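Local coordinates for protein amidohydrolase (Thermotoga maritima, PDB 3OOQ) that is a member of the amidohydrolase family and probably a hydrolase, possibly with allantoinase activity, at residues V14-I17 with P21-G24; E46-T51 with R377-G382; D348-G351 with K357-D360. One frame throughout, in Å; residues are numbered along the deposited sequence.

How the contacts relate
All three contacts lie on the same side of the chain's centre, in or at the edge of the small β-domain that N- and C-terminal segments build together beside the barrel of this family. Contact 1 comes first along the chain, closing the turn between strands 12-14 and 24-29. Contact 2 joins strand 46-49 to strand 375-380 and so encloses nearly the whole barrel sequence, with contact 3 nested inside that loop. The centres are about 14 to 15 Å apart. Contacts 2 and 3 touch, because residues 381-382 hydrogen-bond to residues 359-360; the nearest atoms of contacts 1 and 3 are about 4 Å apart, without touching. Contact 2 thus brings the two chain ends together, and contacts 1 and 3 are local loop closures beside it.

Contact 1: residues V14-I17 with P21-G24; sequences VFPI and PFKG
Phe22 lays one face of its ring over Val14, with CB of Val14 4.1 Å from the ring centroid and offset toward the rim, a CH-pi contact. The two side chains run side by side and point the same way, because Val14 and Phe22 form an antiparallel hydrogen-bonded pair: Val14 N gives to Phe22 O at 2.7 Å, and Phe22 N returns a longer bond to Val14 O at 3.1 Å. Phe22 CG is tucked between its own backbone N and carbonyl carbon (chi1 59°), which folds the ring back over the strand pair. There the edge of the ring meets Pro16, whose CG comes to 3.6 Å from Phe22 CE1. Val14 CG1 also lies near Phe22 CZ and CE1, while CG2 turns toward the Gly24 carbonyl.

A second aromatic patch forms beside the first. Pro21 sets its CB over the middle of the Phe15 ring, 3.6 Å from the centroid and only 4° off the ring normal, while its CG leans toward CE2 and CZ. Pro21 CA also makes a CA-H...O contact to Val14 O at 3.1 Å, so this carbonyl meets both the Phe22 N-H and a polarised C-H. Phe15 is buried farther in, stacked with the ring of Phe56, meeting that of His367 nearly at right angles, and touching Glu329 and Leu333 of helix 329-334. The contact therefore closes the turn that leads from strand 12-14 into strand 24-29, where the chain passes from one sheet to the other.

Chemically, two backbone bonds set the register, and proline and valine C-H groups lie on aromatic faces. The side chains contribute no charge across this contact, so its cohesion comes from the two backbone bonds together with dispersion and CH-pi contacts.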
loop_
_atom_site.group_PDB
_atom_site.type_symbol
_atom_site.label_atom_id
_atom_site.label_comp_id
_atom_site.label_asym_id
_atom_site.label_seq_id
_atom_site.Cartn_x
_atom_site.Cartn_y
_atom_site.Cartn_z
ATOM N N VAL F 14 -13.780 -51.609 -35.548
ATOM C CA VAL F 14 -12.825 -50.552 -35.873
ATOM C C VAL F 14 -13.582 -49.299 -36.292
ATOM O O VAL F 14 -14.461 -49.358 -37.164
ATOM C CB VAL F 14 -11.818 -50.982 -37.010
ATOM C CG1 VAL F 14 -10.793 -49.865 -37.296
ATOM C CG2 VAL F 14 -11.089 -52.271 -36.636
ATOM N N PHE F 15 -13.231 -48.175 -35.665
ATOM C CA PHE F 15 -13.777 -46.869 -35.995
ATOM C C PHE F 15 -12.702 -45.995 -36.652
ATOM O O PHE F 15 -11.985 -45.264 -35.953
ATOM C CB PHE F 15 -14.309 -46.190 -34.718
ATOM C CG PHE F 15 -15.711 -46.600 -34.349
ATOM C CD1 PHE F 15 -15.969 -47.845 -33.778
ATOM C CD2 PHE F 15 -16.772 -45.731 -34.553
ATOM C CE1 PHE F 15 -17.269 -48.231 -33.431
ATOM C CE2 PHE F 15 -18.083 -46.106 -34.209
ATOM C CZ PHE F 15 -18.323 -47.366 -33.647
ATOM N N PRO F 16 -12.583 -46.053 -37.999
ATOM C CA PRO F 16 -11.593 -45.209 -38.681
ATOM C C PRO F 16 -11.874 -43.705 -38.551
ATOM O O PRO F 16 -10.947 -42.900 -38.724
ATOM C CB PRO F 16 -11.721 -45.616 -40.157
ATOM C CG PRO F 16 -12.464 -46.888 -40.172
ATOM C CD PRO F 16 -13.341 -46.887 -38.956
ATOM N N ILE F 17 -13.144 -43.365 -38.285
ATOM C CA ILE F 17 -13.671 -42.000 -38.128
ATOM C C ILE F 17 -13.965 -41.335 -39.449
ATOM O O ILE F 17 -15.015 -40.738 -39.612
ATOM C CB ILE F 17 -12.771 -41.034 -37.257
ATOM C CG1 ILE F 17 -12.663 -41.508 -35.806
ATOM C CG2 ILE F 17 -13.297 -39.587 -37.332
ATOM C CD1 ILE F 17 -13.985 -41.846 -35.131
ATOM N N PRO F 21 -17.648 -47.438 -39.317
ATOM C CA PRO F 21 -17.055 -48.540 -38.566
ATOM C C PRO F 21 -17.336 -49.908 -39.192
ATOM O O PRO F 21 -18.277 -50.053 -39.976
ATOM C CB PRO F 21 -17.709 -48.427 -37.173
ATOM C CG PRO F 21 -18.954 -47.611 -37.382
ATOM C CD PRO F 21 -18.694 -46.725 -38.552
ATOM N N PHE F 22 -16.520 -50.895 -38.857
ATOM C CA PHE F 22 -16.679 -52.249 -39.387
ATOM C C PHE F 22 -15.965 -53.165 -38.423
ATOM O O PHE F 22 -15.084 -52.717 -37.679
ATOM C CB PHE F 22 -16.033 -52.381 -40.774
ATOM C CG PHE F 22 -14.561 -52.063 -40.783
ATOM C CD1 PHE F 22 -14.121 -50.743 -40.811
ATOM C CD2 PHE F 22 -13.620 -53.083 -40.727
ATOM C CE1 PHE F 22 -12.759 -50.446 -40.789
ATOM C CE2 PHE F 22 -12.257 -52.808 -40.714
ATOM C CZ PHE F 22 -11.818 -51.494 -40.751
ATOM N N LYS F 23 -16.347 -54.439 -38.439
ATOM C CA LYS F 23 -15.627 -55.473 -37.729
ATOM C C LYS F 23 -14.420 -55.871 -38.571
ATOM O O LYS F 23 -14.557 -56.191 -39.752
ATOM C CB LYS F 23 -16.553 -56.672 -37.483
ATOM C CG LYS F 23 -16.244 -57.448 -36.206
ATOM C CD LYS F 23 -17.495 -58.125 -35.612
ATOM C CE LYS F 23 -18.382 -57.151 -34.817
ATOM N NZ LYS F 23 -19.504 -57.860 -34.108
ATOM N N GLY F 24 -13.228 -55.822 -37.987
ATOM C CA GLY F 24 -12.033 -56.077 -38.777
ATOM C C GLY F 24 -10.729 -55.822 -38.067
ATOM O O GLY F 24 -10.674 -55.761 -36.838
#

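Contact 2: residues E46-T51 with R377-G382; sequences EIVDLT and RVYIDG
Val48 meets Arg377 through a single close approach, CG1 to NH1 at 3.8 Å, with the methyl group coming obliquely to the guanidinium. The other branch, CG2, reaches only to the hydroxyl of Tyr379, with CG2 and OH 4.4 Å apart. Anti placement of Val48 CG1 to the backbone N (chi1 -179°) turns that branch to the arginine.

One step out, the arginine and tyrosine hold each other. Arg377 NH1 donates to Tyr379 OH at 2.8 Å, and the oxygen lies close to the guanidinium plane, so the bond helps to hold the rotation of the group at the end of its extended chain. The Tyr379 ring in turn packs edge-to-face with Phe9, and Val48 itself leans on Ile7 and Phe9. Phe9 of strand 7-10, the parallel neighbour of strand 46-49, thus packs against both segments.

At the end of strand 46-49, Asp49 makes an Asx turn with Thr51 as the chain leaves the sheet.

This is a thin contact between two sheets of the β-domain. Its chemistry is an aliphatic valine lying against the polar Arg377-Tyr379 pair. The carboxylate of Glu46, OE2 5.6 Å from Arg377 NH1, can offer at most a longer-range attraction, and it is only one influence on the guanidinium, since the like charge of Arg387 also lies close by.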
loop_
_atom_site.group_PDB
_atom_site.type_symbol
_atom_site.label_atom_id
_atom_site.label_comp_id
_atom_site.label_asym_id
_atom_site.label_seq_id
_atom_site.Cartn_x
_atom_site.Cartn_y
_atom_site.Cartn_z
ATOM N N GLU F 46 2.920 -59.866 -34.241
ATOM C CA GLU F 46 2.322 -60.305 -32.978
ATOM C C GLU F 46 0.832 -60.032 -33.094
ATOM O O GLU F 46 0.426 -58.952 -33.512
ATOM C CB GLU F 46 2.904 -59.540 -31.784
ATOM C CG GLU F 46 2.396 -60.008 -30.415
ATOM C CD GLU F 46 2.350 -58.892 -29.366
ATOM O OE1 GLU F 46 3.263 -58.024 -29.340
ATOM O OE2 GLU F 46 1.393 -58.891 -28.553
ATOM N N ILE F 47 0.006 -61.004 -32.746
ATOM C CA ILE F 47 -1.416 -60.767 -32.882
ATOM C C ILE F 47 -2.041 -60.389 -31.539
ATOM O O ILE F 47 -1.742 -60.977 -30.506
ATOM C CB ILE F 47 -2.172 -61.912 -33.656
ATOM C CG1 ILE F 47 -2.976 -62.812 -32.723
ATOM C CG2 ILE F 47 -1.246 -62.680 -34.610
ATOM C CD1 ILE F 47 -4.427 -62.329 -32.568
ATOM N N VAL F 48 -2.876 -59.357 -31.578
ATOM C CA VAL F 48 -3.645 -58.932 -30.430
ATOM C C VAL F 48 -5.109 -59.113 -30.777
ATOM O O VAL F 48 -5.642 -58.455 -31.667
ATOM C CB VAL F 48 -3.365 -57.464 -30.075
ATOM C CG1 VAL F 48 -4.166 -57.045 -28.851
ATOM C CG2 VAL F 48 -1.865 -57.259 -29.848
ATOM N N ASP F 49 -5.757 -60.018 -30.061
ATOM C CA ASP F 49 -7.152 -60.319 -30.301
ATOM C C ASP F 49 -8.024 -59.295 -29.591
ATOM O O ASP F 49 -7.938 -59.141 -28.370
ATOM C CB ASP F 49 -7.465 -61.751 -29.841
ATOM C CG ASP F 49 -8.957 -62.039 -29.772
ATOM O OD1 ASP F 49 -9.680 -61.724 -30.731
ATOM O OD2 ASP F 49 -9.401 -62.602 -28.745
ATOM N N LEU F 50 -8.866 -58.605 -30.351
ATOM C CA LEU F 50 -9.729 -57.578 -29.782
ATOM C C LEU F 50 -11.199 -57.880 -30.002
ATOM O O LEU F 50 -12.032 -56.956 -30.082
ATOM C CB LEU F 50 -9.381 -56.180 -30.337
ATOM C CG LEU F 50 -7.970 -55.615 -30.116
ATOM C CD1 LEU F 50 -7.836 -54.260 -30.801
ATOM C CD2 LEU F 50 -7.616 -55.515 -28.639
ATOM N N THR F 51 -11.518 -59.170 -30.112
ATOM C CA THR F 51 -12.912 -59.622 -30.175
ATOM C C THR F 51 -13.727 -59.002 -29.034
ATOM O O THR F 51 -13.341 -59.105 -27.865
ATOM C CB THR F 51 -13.002 -61.169 -30.073
ATOM O OG1 THR F 51 -12.247 -61.753 -31.139
ATOM C CG2 THR F 51 -14.465 -61.643 -30.154
ATOM N N ARG F 377 -6.371 -50.148 -23.293
ATOM C CA ARG F 377 -4.984 -49.966 -23.733
ATOM C C ARG F 377 -4.870 -48.761 -24.620
ATOM O O ARG F 377 -5.827 -48.424 -25.310
ATOM C CB ARG F 377 -4.495 -51.163 -24.557
ATOM C CG ARG F 377 -4.220 -52.422 -23.773
ATOM C CD ARG F 377 -3.499 -53.393 -24.659
ATOM N NE ARG F 377 -3.487 -54.755 -24.125
ATOM C CZ ARG F 377 -2.916 -55.782 -24.742
ATOM N NH1 ARG F 377 -2.317 -55.604 -25.911
ATOM N NH2 ARG F 377 -2.947 -56.989 -24.185
ATOM N N VAL F 378 -3.690 -48.147 -24.634
ATOM C CA VAL F 378 -3.403 -47.021 -25.528
ATOM C C VAL F 378 -2.021 -47.224 -26.119
ATOM O O VAL F 378 -1.067 -47.530 -25.391
ATOM C CB VAL F 378 -3.436 -45.639 -24.803
ATOM C CG1 VAL F 378 -3.182 -44.472 -25.811
ATOM C CG2 VAL F 378 -4.766 -45.433 -24.084
ATOM N N TYR F 379 -1.936 -47.068 -27.439
ATOM C CA TYR F 379 -0.681 -47.090 -28.156
ATOM C C TYR F 379 -0.502 -45.710 -28.741
ATOM O O TYR F 379 -1.481 -45.073 -29.132
ATOM C CB TYR F 379 -0.723 -48.118 -29.294
ATOM C CG TYR F 379 -0.897 -49.559 -28.830
ATOM C CD1 TYR F 379 -2.160 -50.056 -28.487
ATOM C CD2 TYR F 379 0.194 -50.425 -28.746
ATOM C CE1 TYR F 379 -2.332 -51.375 -28.063
ATOM C CE2 TYR F 379 0.034 -51.762 -28.323
ATOM C CZ TYR F 379 -1.234 -52.218 -27.992
ATOM O OH TYR F 379 -1.417 -53.512 -27.588
ATOM N N ILE F 380 0.742 -45.250 -28.771
ATOM C CA ILE F 380 1.120 -43.995 -29.424
ATOM C C ILE F 380 2.354 -44.335 -30.250
ATOM O O ILE F 380 3.294 -44.936 -29.729
ATOM C CB ILE F 380 1.438 -42.882 -28.387
ATOM C CG1 ILE F 380 0.144 -42.439 -27.683
ATOM C CG2 ILE F 380 2.137 -41.686 -29.062
ATOM C CD1 ILE F 380 0.306 -41.339 -26.626
ATOM N N ASP F 381 2.348 -43.995 -31.535
ATOM C CA ASP F 381 3.416 -44.453 -32.450
ATOM C C ASP F 381 3.644 -45.971 -32.338
ATOM O O ASP F 381 4.782 -46.452 -32.386
ATOM C CB ASP F 381 4.728 -43.700 -32.180
ATOM C CG ASP F 381 4.581 -42.207 -32.324
ATOM O OD1 ASP F 381 3.805 -41.737 -33.194
ATOM O OD2 ASP F 381 5.259 -41.486 -31.577
ATOM N N GLY F 382 2.550 -46.708 -32.179
ATOM C CA GLY F 382 2.577 -48.162 -32.157
ATOM C C GLY F 382 3.200 -48.769 -30.909
ATOM O O GLY F 382 3.487 -49.961 -30.885
#

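Contact 3: residues D348-G351 with K357-D360; sequences DRIG and KDAD
Arg349 grips Asp358 side-on with two nitrogens, and both bonds go to one oxygen: NE and NH2 each lie 3.2 Å from OD2. The carboxylate lies at the edge of the guanidinium but is turned 67° from its plane. A bend at chi3 (66°) curls the arginine chain back to bring NE and NH2 to that oxygen. Lys133 forms a further salt bridge to the same OD2, so two cationic groups, with three donor nitrogens, gather there and would probably favour the ionised carboxylate.

The tightly packed part is built on the buried residues Ile350, Asp358 and Asp360. Under the salt bridge Asp358 N donates to Arg349 O at 2.7 Å. Asp358 CB packs 3.2 Å from Arg349 O as well. Alongside, Ile350 CG2 rests 3.5 Å from Asp360 OD2, which also meets Lys133, while Asp360 OD1 accepts from Asp381 N.

The solvent side belongs to exposed Asp348 and partly exposed Lys357. Lys357 runs its aliphatic chain past the Asp348 carbonyl, CD 3.3 Å from O. Its NZ goes on to a salt bridge with Glu354 and a bond to a glycerol, probably from the crystallisation liquor.

Both segments belong to the link from helix 338-343 to strand 361-364. Ile350 and Asp360 pack on strand 112-117, and the backbones of Lys357 and Ala359 bond to Val33 of strand 32-37 and to Gly31 just before it, so the link fits between the two sheets.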
loop_
_atom_site.group_PDB
_atom_site.type_symbol
_atom_site.label_atom_id
_atom_site.label_comp_id
_atom_site.label_asym_id
_atom_site.label_seq_id
_atom_site.Cartn_x
_atom_site.Cartn_y
_atom_site.Cartn_z
ATOM N N ASP F 348 -2.561 -35.460 -41.865
ATOM C CA ASP F 348 -1.768 -36.490 -42.544
ATOM C C ASP F 348 -1.147 -37.452 -41.524
ATOM O O ASP F 348 -0.664 -38.522 -41.893
ATOM C CB ASP F 348 -0.666 -35.857 -43.412
ATOM C CG ASP F 348 0.259 -34.943 -42.599
ATOM O OD1 ASP F 348 1.484 -34.988 -42.786
ATOM O OD2 ASP F 348 -0.241 -34.188 -41.743
ATOM N N ARG F 349 -1.174 -37.076 -40.246
ATOM C CA ARG F 349 -0.468 -37.831 -39.208
ATOM C C ARG F 349 -1.353 -38.472 -38.138
ATOM O O ARG F 349 -1.134 -39.630 -37.755
ATOM C CB ARG F 349 0.594 -36.950 -38.553
ATOM C CG ARG F 349 1.831 -36.788 -39.429
ATOM C CD ARG F 349 2.909 -36.073 -38.666
ATOM N NE ARG F 349 3.393 -36.882 -37.547
ATOM C CZ ARG F 349 4.419 -36.541 -36.775
ATOM N NH1 ARG F 349 5.078 -35.407 -37.007
ATOM N NH2 ARG F 349 4.790 -37.337 -35.776
ATOM N N ILE F 350 -2.342 -37.727 -37.662
ATOM C CA ILE F 350 -3.139 -38.156 -36.517
ATOM C C ILE F 350 -4.627 -37.922 -36.738
ATOM O O ILE F 350 -5.017 -37.271 -37.700
ATOM C CB ILE F 350 -2.721 -37.408 -35.218
ATOM C CG1 ILE F 350 -2.813 -35.891 -35.438
ATOM C CG2 ILE F 350 -1.319 -37.809 -34.782
ATOM C CD1 ILE F 350 -2.542 -35.057 -34.180
ATOM N N GLY F 351 -5.441 -38.466 -35.839
ATOM C CA GLY F 351 -6.883 -38.228 -35.835
ATOM C C GLY F 351 -7.769 -39.136 -36.686
ATOM O O GLY F 351 -8.958 -38.846 -36.839
ATOM N N LYS F 357 -1.053 -43.162 -41.418
ATOM C CA LYS F 357 -1.136 -42.293 -40.217
ATOM C C LYS F 357 -0.329 -42.901 -39.060
ATOM O O LYS F 357 -0.057 -44.108 -39.049
ATOM C CB LYS F 357 -2.590 -42.074 -39.759
ATOM C CG LYS F 357 -3.589 -41.359 -40.715
ATOM C CD LYS F 357 -2.989 -40.815 -42.006
ATOM C CE LYS F 357 -3.907 -39.796 -42.639
ATOM N NZ LYS F 357 -4.051 -40.023 -44.122
ATOM N N ASP F 358 0.055 -42.064 -38.101
ATOM C CA ASP F 358 0.645 -42.523 -36.844
ATOM C C ASP F 358 -0.278 -43.523 -36.121
ATOM O O ASP F 358 -1.492 -43.321 -36.055
ATOM C CB ASP F 358 0.922 -41.331 -35.910
ATOM C CG ASP F 358 2.000 -40.368 -36.446
ATOM O OD1 ASP F 358 2.578 -40.611 -37.528
ATOM O OD2 ASP F 358 2.280 -39.354 -35.757
ATOM N N ALA F 359 0.311 -44.580 -35.553
ATOM C CA ALA F 359 -0.463 -45.625 -34.881
ATOM C C ALA F 359 -0.766 -45.222 -33.440
ATOM O O ALA F 359 -0.248 -45.801 -32.465
ATOM C CB ALA F 359 0.250 -46.947 -34.949
ATOM N N ASP F 360 -1.595 -44.190 -33.328
ATOM C CA ASP F 360 -2.088 -43.731 -32.038
ATOM C C ASP F 360 -3.477 -44.312 -31.934
ATOM O O ASP F 360 -4.408 -43.846 -32.607
ATOM C CB ASP F 360 -2.107 -42.204 -31.989
ATOM C CG ASP F 360 -0.731 -41.593 -32.236
ATOM O OD1 ASP F 360 0.282 -42.342 -32.276
ATOM O OD2 ASP F 360 -0.669 -40.348 -32.391
#